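Local structure of uncharacterized protein (Sus scrofa, 5BNF) at residues I13-R16 with R17-Y21; D33-K36 with I37-A40; G207-I210 with N211-Q214. The protein is porcine CD38, a disulfide-rich member of the ADP-ribosyl cyclase family whose fold combines a helical part with a parallel beta-sheet. All blocks are in the same frame, centred on the assembly; numbering follows the deposited sequence.

Contact 1: residues I13-R16 with R17-Y21; sequences IILR and RCYTY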
# COMPACT_ATOMS: atom_id res chain seq x y z
N ILE A 13 7.30 -18.45 -2.51
CA ILE A 13 7.47 -17.12 -3.07
C ILE A 13 7.78 -16.05 -2.03
O ILE A 13 8.76 -15.31 -2.18
CB ILE A 13 6.23 -16.70 -3.88
CG1 ILE A 13 6.10 -17.61 -5.10
CG2 ILE A 13 6.34 -15.24 -4.28
CD1 ILE A 13 4.98 -17.23 -6.06
N ILE A 14 6.96 -15.95 -0.99
CA ILE A 14 7.21 -14.93 0.02
C ILE A 14 8.48 -15.20 0.81
O ILE A 14 9.10 -14.27 1.32
CB ILE A 14 6.03 -14.77 1.01
CG1 ILE A 14 5.81 -16.07 1.79
CG2 ILE A 14 4.76 -14.38 0.26
CD1 ILE A 14 4.74 -15.95 2.87
N LEU A 15 8.86 -16.47 0.92
CA LEU A 15 10.08 -16.81 1.65
C LEU A 15 11.26 -16.26 0.86
O LEU A 15 12.12 -15.58 1.41
CB LEU A 15 10.23 -18.32 1.82
CG LEU A 15 10.54 -18.84 3.23
CD1 LEU A 15 11.45 -20.05 3.11
CD2 LEU A 15 11.22 -17.76 4.08
N ARG A 16 11.29 -16.56 -0.43
CA ARG A 16 12.35 -16.09 -1.30
C ARG A 16 12.45 -14.58 -1.27
O ARG A 16 13.47 -14.01 -0.89
CB ARG A 16 12.10 -16.53 -2.75
CG ARG A 16 12.98 -15.81 -3.75
CD ARG A 16 12.25 -15.55 -5.05
NE ARG A 16 12.75 -16.38 -6.15
CZ ARG A 16 11.99 -17.21 -6.86
NH1 ARG A 16 10.70 -17.32 -6.59
NH2 ARG A 16 12.52 -17.91 -7.85
N ARG A 17 11.36 -13.93 -1.67
CA ARG A 17 11.28 -12.48 -1.71
C ARG A 17 11.82 -11.85 -0.45
O ARG A 17 12.65 -10.94 -0.51
CB ARG A 17 9.84 -12.02 -1.94
CG ARG A 17 9.30 -12.32 -3.34
CD ARG A 17 8.01 -11.57 -3.61
NE ARG A 17 7.52 -11.80 -4.96
CZ ARG A 17 6.42 -11.26 -5.45
NH1 ARG A 17 5.68 -10.46 -4.70
NH2 ARG A 17 6.04 -11.52 -6.70
N CYS A 18 11.36 -12.33 0.70
CA CYS A 18 11.82 -11.78 1.97
C CYS A 18 13.34 -11.77 2.09
O CYS A 18 13.93 -10.73 2.41
CB CYS A 18 11.22 -12.57 3.13
SG CYS A 18 11.85 -12.08 4.76
N TYR A 19 13.98 -12.91 1.86
CA TYR A 19 15.43 -12.96 1.96
C TYR A 19 16.05 -11.99 0.97
O TYR A 19 16.84 -11.13 1.36
CB TYR A 19 15.94 -14.38 1.72
CG TYR A 19 15.87 -15.25 2.97
CD1 TYR A 19 16.43 -14.82 4.17
CD2 TYR A 19 15.22 -16.48 2.95
CE1 TYR A 19 16.36 -15.59 5.32
CE2 TYR A 19 15.13 -17.26 4.10
CZ TYR A 19 15.70 -16.81 5.29
OH TYR A 19 15.63 -17.57 6.44
N THR A 20 15.68 -12.10 -0.29
CA THR A 20 16.23 -11.21 -1.31
C THR A 20 16.15 -9.75 -0.86
O THR A 20 16.97 -8.92 -1.26
CB THR A 20 15.48 -11.36 -2.64
OG1 THR A 20 15.63 -12.70 -3.11
CG2 THR A 20 16.04 -10.40 -3.67
N TYR A 21 15.16 -9.43 -0.02
CA TYR A 21 14.98 -8.07 0.46
C TYR A 21 15.98 -7.68 1.54
O TYR A 21 16.60 -6.62 1.47
CB TYR A 21 13.56 -7.87 1.00
CG TYR A 21 13.23 -6.42 1.31
CD1 TYR A 21 12.87 -5.54 0.30
CD2 TYR A 21 13.29 -5.94 2.61
CE1 TYR A 21 12.58 -4.19 0.58
CE2 TYR A 21 13.00 -4.60 2.90
CZ TYR A 21 12.64 -3.74 1.88
OH TYR A 21 12.33 -2.43 2.17

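Contact 2: residues D33-K36 with I37-A40; sequences DCQK and IKKA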
# COMPACT_ATOMS: atom_id res chain seq x y z
N ASP A 33 14.38 -12.05 10.39
CA ASP A 33 14.29 -13.47 10.02
C ASP A 33 13.11 -13.76 9.11
O ASP A 33 11.95 -13.61 9.50
CB ASP A 33 14.18 -14.33 11.27
CG ASP A 33 13.85 -15.78 10.95
OD1 ASP A 33 14.52 -16.37 10.08
OD2 ASP A 33 12.91 -16.33 11.57
N CYS A 34 13.41 -14.21 7.90
CA CYS A 34 12.39 -14.50 6.91
C CYS A 34 11.43 -15.65 7.20
O CYS A 34 10.23 -15.54 6.92
CB CYS A 34 13.05 -14.69 5.56
SG CYS A 34 13.60 -13.10 4.88
N GLN A 35 11.94 -16.76 7.72
CA GLN A 35 11.08 -17.89 8.03
C GLN A 35 10.05 -17.50 9.09
O GLN A 35 8.90 -17.94 9.04
CB GLN A 35 11.92 -19.09 8.51
CG GLN A 35 11.15 -20.15 9.30
CD GLN A 35 9.95 -20.73 8.57
OE1 GLN A 35 10.04 -21.11 7.40
NE2 GLN A 35 8.82 -20.81 9.26
N LYS A 36 10.46 -16.67 10.04
CA LYS A 36 9.57 -16.20 11.09
C LYS A 36 8.44 -15.41 10.46
O LYS A 36 7.27 -15.57 10.81
CB LYS A 36 10.34 -15.31 12.06
CG LYS A 36 10.21 -15.69 13.52
CD LYS A 36 11.57 -15.70 14.19
CE LYS A 36 12.27 -14.35 14.08
NZ LYS A 36 13.66 -14.41 14.62
N ILE A 37 8.80 -14.54 9.51
CA ILE A 37 7.84 -13.71 8.81
C ILE A 37 6.84 -14.58 8.06
O ILE A 37 5.63 -14.44 8.25
CB ILE A 37 8.54 -12.76 7.80
CG1 ILE A 37 9.48 -11.80 8.53
CG2 ILE A 37 7.51 -11.97 7.02
CD1 ILE A 37 8.76 -10.76 9.39
N LYS A 38 7.35 -15.47 7.22
CA LYS A 38 6.52 -16.37 6.43
C LYS A 38 5.51 -17.12 7.29
O LYS A 38 4.36 -17.33 6.88
CB LYS A 38 7.40 -17.38 5.68
CG LYS A 38 6.65 -18.61 5.20
CD LYS A 38 7.62 -19.71 4.78
CE LYS A 38 6.98 -21.08 4.90
NZ LYS A 38 7.95 -22.18 4.62
N LYS A 39 5.95 -17.53 8.47
CA LYS A 39 5.09 -18.26 9.39
C LYS A 39 3.93 -17.37 9.83
O LYS A 39 2.78 -17.79 9.85
CB LYS A 39 5.89 -18.70 10.62
CG LYS A 39 5.08 -19.51 11.62
CD LYS A 39 4.65 -20.84 11.03
CE LYS A 39 3.83 -21.63 12.02
NZ LYS A 39 3.31 -22.88 11.40
N ALA A 40 4.25 -16.13 10.18
CA ALA A 40 3.25 -15.16 10.62
C ALA A 40 2.24 -14.83 9.52
O ALA A 40 1.03 -14.77 9.76
CB ALA A 40 3.94 -13.91 11.07

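Contact 3: residues G207-I210 with N211-Q214; sequences GSSI and NELQ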
# COMPACT_ATOMS: atom_id res chain seq x y z
N GLY A 207 -7.88 21.94 -10.73
CA GLY A 207 -9.17 21.27 -10.71
C GLY A 207 -9.78 21.11 -9.34
O GLY A 207 -9.11 21.27 -8.31
N SER A 208 -11.07 20.79 -9.32
CA SER A 208 -11.78 20.61 -8.06
C SER A 208 -11.30 19.36 -7.32
O SER A 208 -11.34 19.30 -6.10
CB SER A 208 -13.29 20.55 -8.31
OG SER A 208 -13.62 19.49 -9.18
N SER A 209 -10.84 18.36 -8.07
CA SER A 209 -10.36 17.12 -7.47
C SER A 209 -9.18 17.38 -6.54
O SER A 209 -9.15 16.92 -5.40
CB SER A 209 -9.95 16.13 -8.56
OG SER A 209 -9.59 14.88 -8.00
N ILE A 210 -8.20 18.12 -7.04
CA ILE A 210 -7.02 18.42 -6.26
C ILE A 210 -7.35 19.39 -5.14
O ILE A 210 -6.69 19.41 -4.11
CB ILE A 210 -5.90 18.97 -7.17
CG1 ILE A 210 -5.28 17.80 -7.94
CG2 ILE A 210 -4.83 19.69 -6.36
CD1 ILE A 210 -4.86 18.14 -9.34
N ASN A 211 -8.38 20.20 -5.33
CA ASN A 211 -8.79 21.13 -4.30
C ASN A 211 -9.37 20.32 -3.14
O ASN A 211 -9.28 20.72 -1.98
CB ASN A 211 -9.83 22.12 -4.82
CG ASN A 211 -10.33 23.05 -3.74
OD1 ASN A 211 -9.62 23.96 -3.32
ND2 ASN A 211 -11.55 22.82 -3.28
N GLU A 212 -9.96 19.17 -3.44
CA GLU A 212 -10.52 18.34 -2.39
C GLU A 212 -9.39 17.83 -1.51
O GLU A 212 -9.55 17.73 -0.29
CB GLU A 212 -11.29 17.15 -2.96
CG GLU A 212 -12.53 17.53 -3.71
CD GLU A 212 -13.30 16.31 -4.18
OE1 GLU A 212 -12.72 15.49 -4.92
OE2 GLU A 212 -14.49 16.18 -3.80
N LEU A 213 -8.26 17.52 -2.14
CA LEU A 213 -7.09 17.03 -1.42
C LEU A 213 -6.51 18.15 -0.57
O LEU A 213 -6.16 17.96 0.60
CB LEU A 213 -6.02 16.52 -2.39
CG LEU A 213 -4.64 16.20 -1.80
CD1 LEU A 213 -4.77 15.20 -0.66
CD2 LEU A 213 -3.72 15.64 -2.90
N GLN A 214 -6.40 19.33 -1.17
CA GLN A 214 -5.87 20.49 -0.48
C GLN A 214 -6.68 20.80 0.80
O GLN A 214 -6.10 21.03 1.86
CB GLN A 214 -5.88 21.69 -1.43
CG GLN A 214 -5.83 23.04 -0.73
CD GLN A 214 -4.61 23.84 -1.10
OE1 GLN A 214 -4.35 24.09 -2.28
NE2 GLN A 214 -3.85 24.25 -0.09
O HOH W 1 -13.15 21.25 -4.75

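Contact 1: residues I13-R16 with R17-Y21
Alpha-helical bonds run from R17 N to I13 O, from C18 N to I14 O and from T20 N to R16 O, each 3.0 Å long, across two turns of helix 10-25 in this ADP-ribosyl cyclase family fold; Y19 N reaches L15 O at a longer 3.3 Å. On one face I13 and R17 run side by side in the same direction. The methyl CG2 of I13 sits over a face of the R17 guanidinium, 3.7 Å from R17 NE. R17 can lie along this methyl because its chain is extended from CG to NE, with CG beside the backbone N (chi1 -70°). Its polar end is used further out: NH1 donates to the carbonyl oxygens of I105 and D107, tying the helix to the end of helix 101-106 and the loop after it. I14 turns inward toward L109 and F41, while C18 forms a disulfide with C34 of helix 34-45. Another pair is apolar: L15 and Y19 run the same way, one turn apart, and both touch C34 of helix 34-45; between them L15 CD2 lies 3.9 Å from Y19 CE2.

Contact 2: residues D33-K36 with I37-A40
I37 packs back against the first turn of helix 34-45, where its CG1 comes to 3.2 Å from D33 O, the carbonyl that also accepts from I37 N. Here the contact is close. CG1 stands beside the backbone N (chi1 -63°), which turns it down over the start of the helix, and I37 CB rests 3.4 Å from C34 O. The backbone bonds continue regularly, with K38 N to C34 O nearly straight at 2.9 Å and A40 N to K36 O at 3.1 Å. D33 is the N-cap: its carboxylate accepts from K36 N, but both this capping bond and the long ion pair to K36 NZ depend on an OD2 whose position is doubtful.

The other side is looser and faces solvent. Q35 bends at chi2 (56°), and this brings its amide forward, along the next turn. There OE1 lies 3.6 Å from K38 NZ as the two side chains cross obliquely, while NE2 approaches K39 CB at 3.9 Å, with Q35 and K39 running side by side. K38 is extended beyond CG; K39, bent at chi2, carries its amine onward to a weak, long ion pair with D43. K36, K38 and K39 probably give this side a basic character, partly offset by D33 and D43.

Inward, the helix lies between two others. I37 and A40 meet L60, L61 and L64 of helix 59-64, whereas C34 and K38 face helix 10-25, packing on L15, with C34 also against Y19 and I22.

Contact 3: residues G207-I210 with N211-Q214
A first torsion of 177° sets CG of N211 trans to its nitrogen and holds the amide out from helix 208-219, leading away from the first turn, whereas E212, with CG beside the backbone N (chi1 -67°), lays its chain along that turn. A water spans the distance back: N211 ND2 donates to it at 2.7 Å, and it donates to S208 O at 3.0 Å. E212 CG comes to 3.2 Å from the same S208 oxygen, and its extended chain carries OE1 to 3.8 Å from S209 CA. G207 is the N-cap residue, its carbonyl accepting from N211 N at 3.2 Å. S209 OG, on the inner side, is hydrogen-bonded to F167 N, while I210 and L213 pack on F224. This helix is the crossover of the beta-alpha-beta unit between strands 186-194 and 223-229, its apolar side set against the latter. S208 O thus takes both E212 N and the water, so its acceptor capacity is shared between the helix and solvent. The E212 carboxylate lies near the amino end, where the helix dipole would probably favour its negative charge, and K169, which the side chain touches, may add to this.

Along the chain the three contacts come in series, each within a single helix: 10-25, 34-45 and 208-219. Contacts 1 and 2 are neighbours, their centres 10 Å apart, on consecutive helices that pack against each other and are joined by the C18-C34 disulfide (SG to SG 2.0 Å). Contact 3 lies on the opposite side of the chain's centre, with its centre about 39 Å from that of contact 1 and 42 Å from that of contact 2, and touches neither. The first two therefore belong to a disulfide-linked helical region near the amino end, the third to the helix beside the parallel sheet near the carboxyl end.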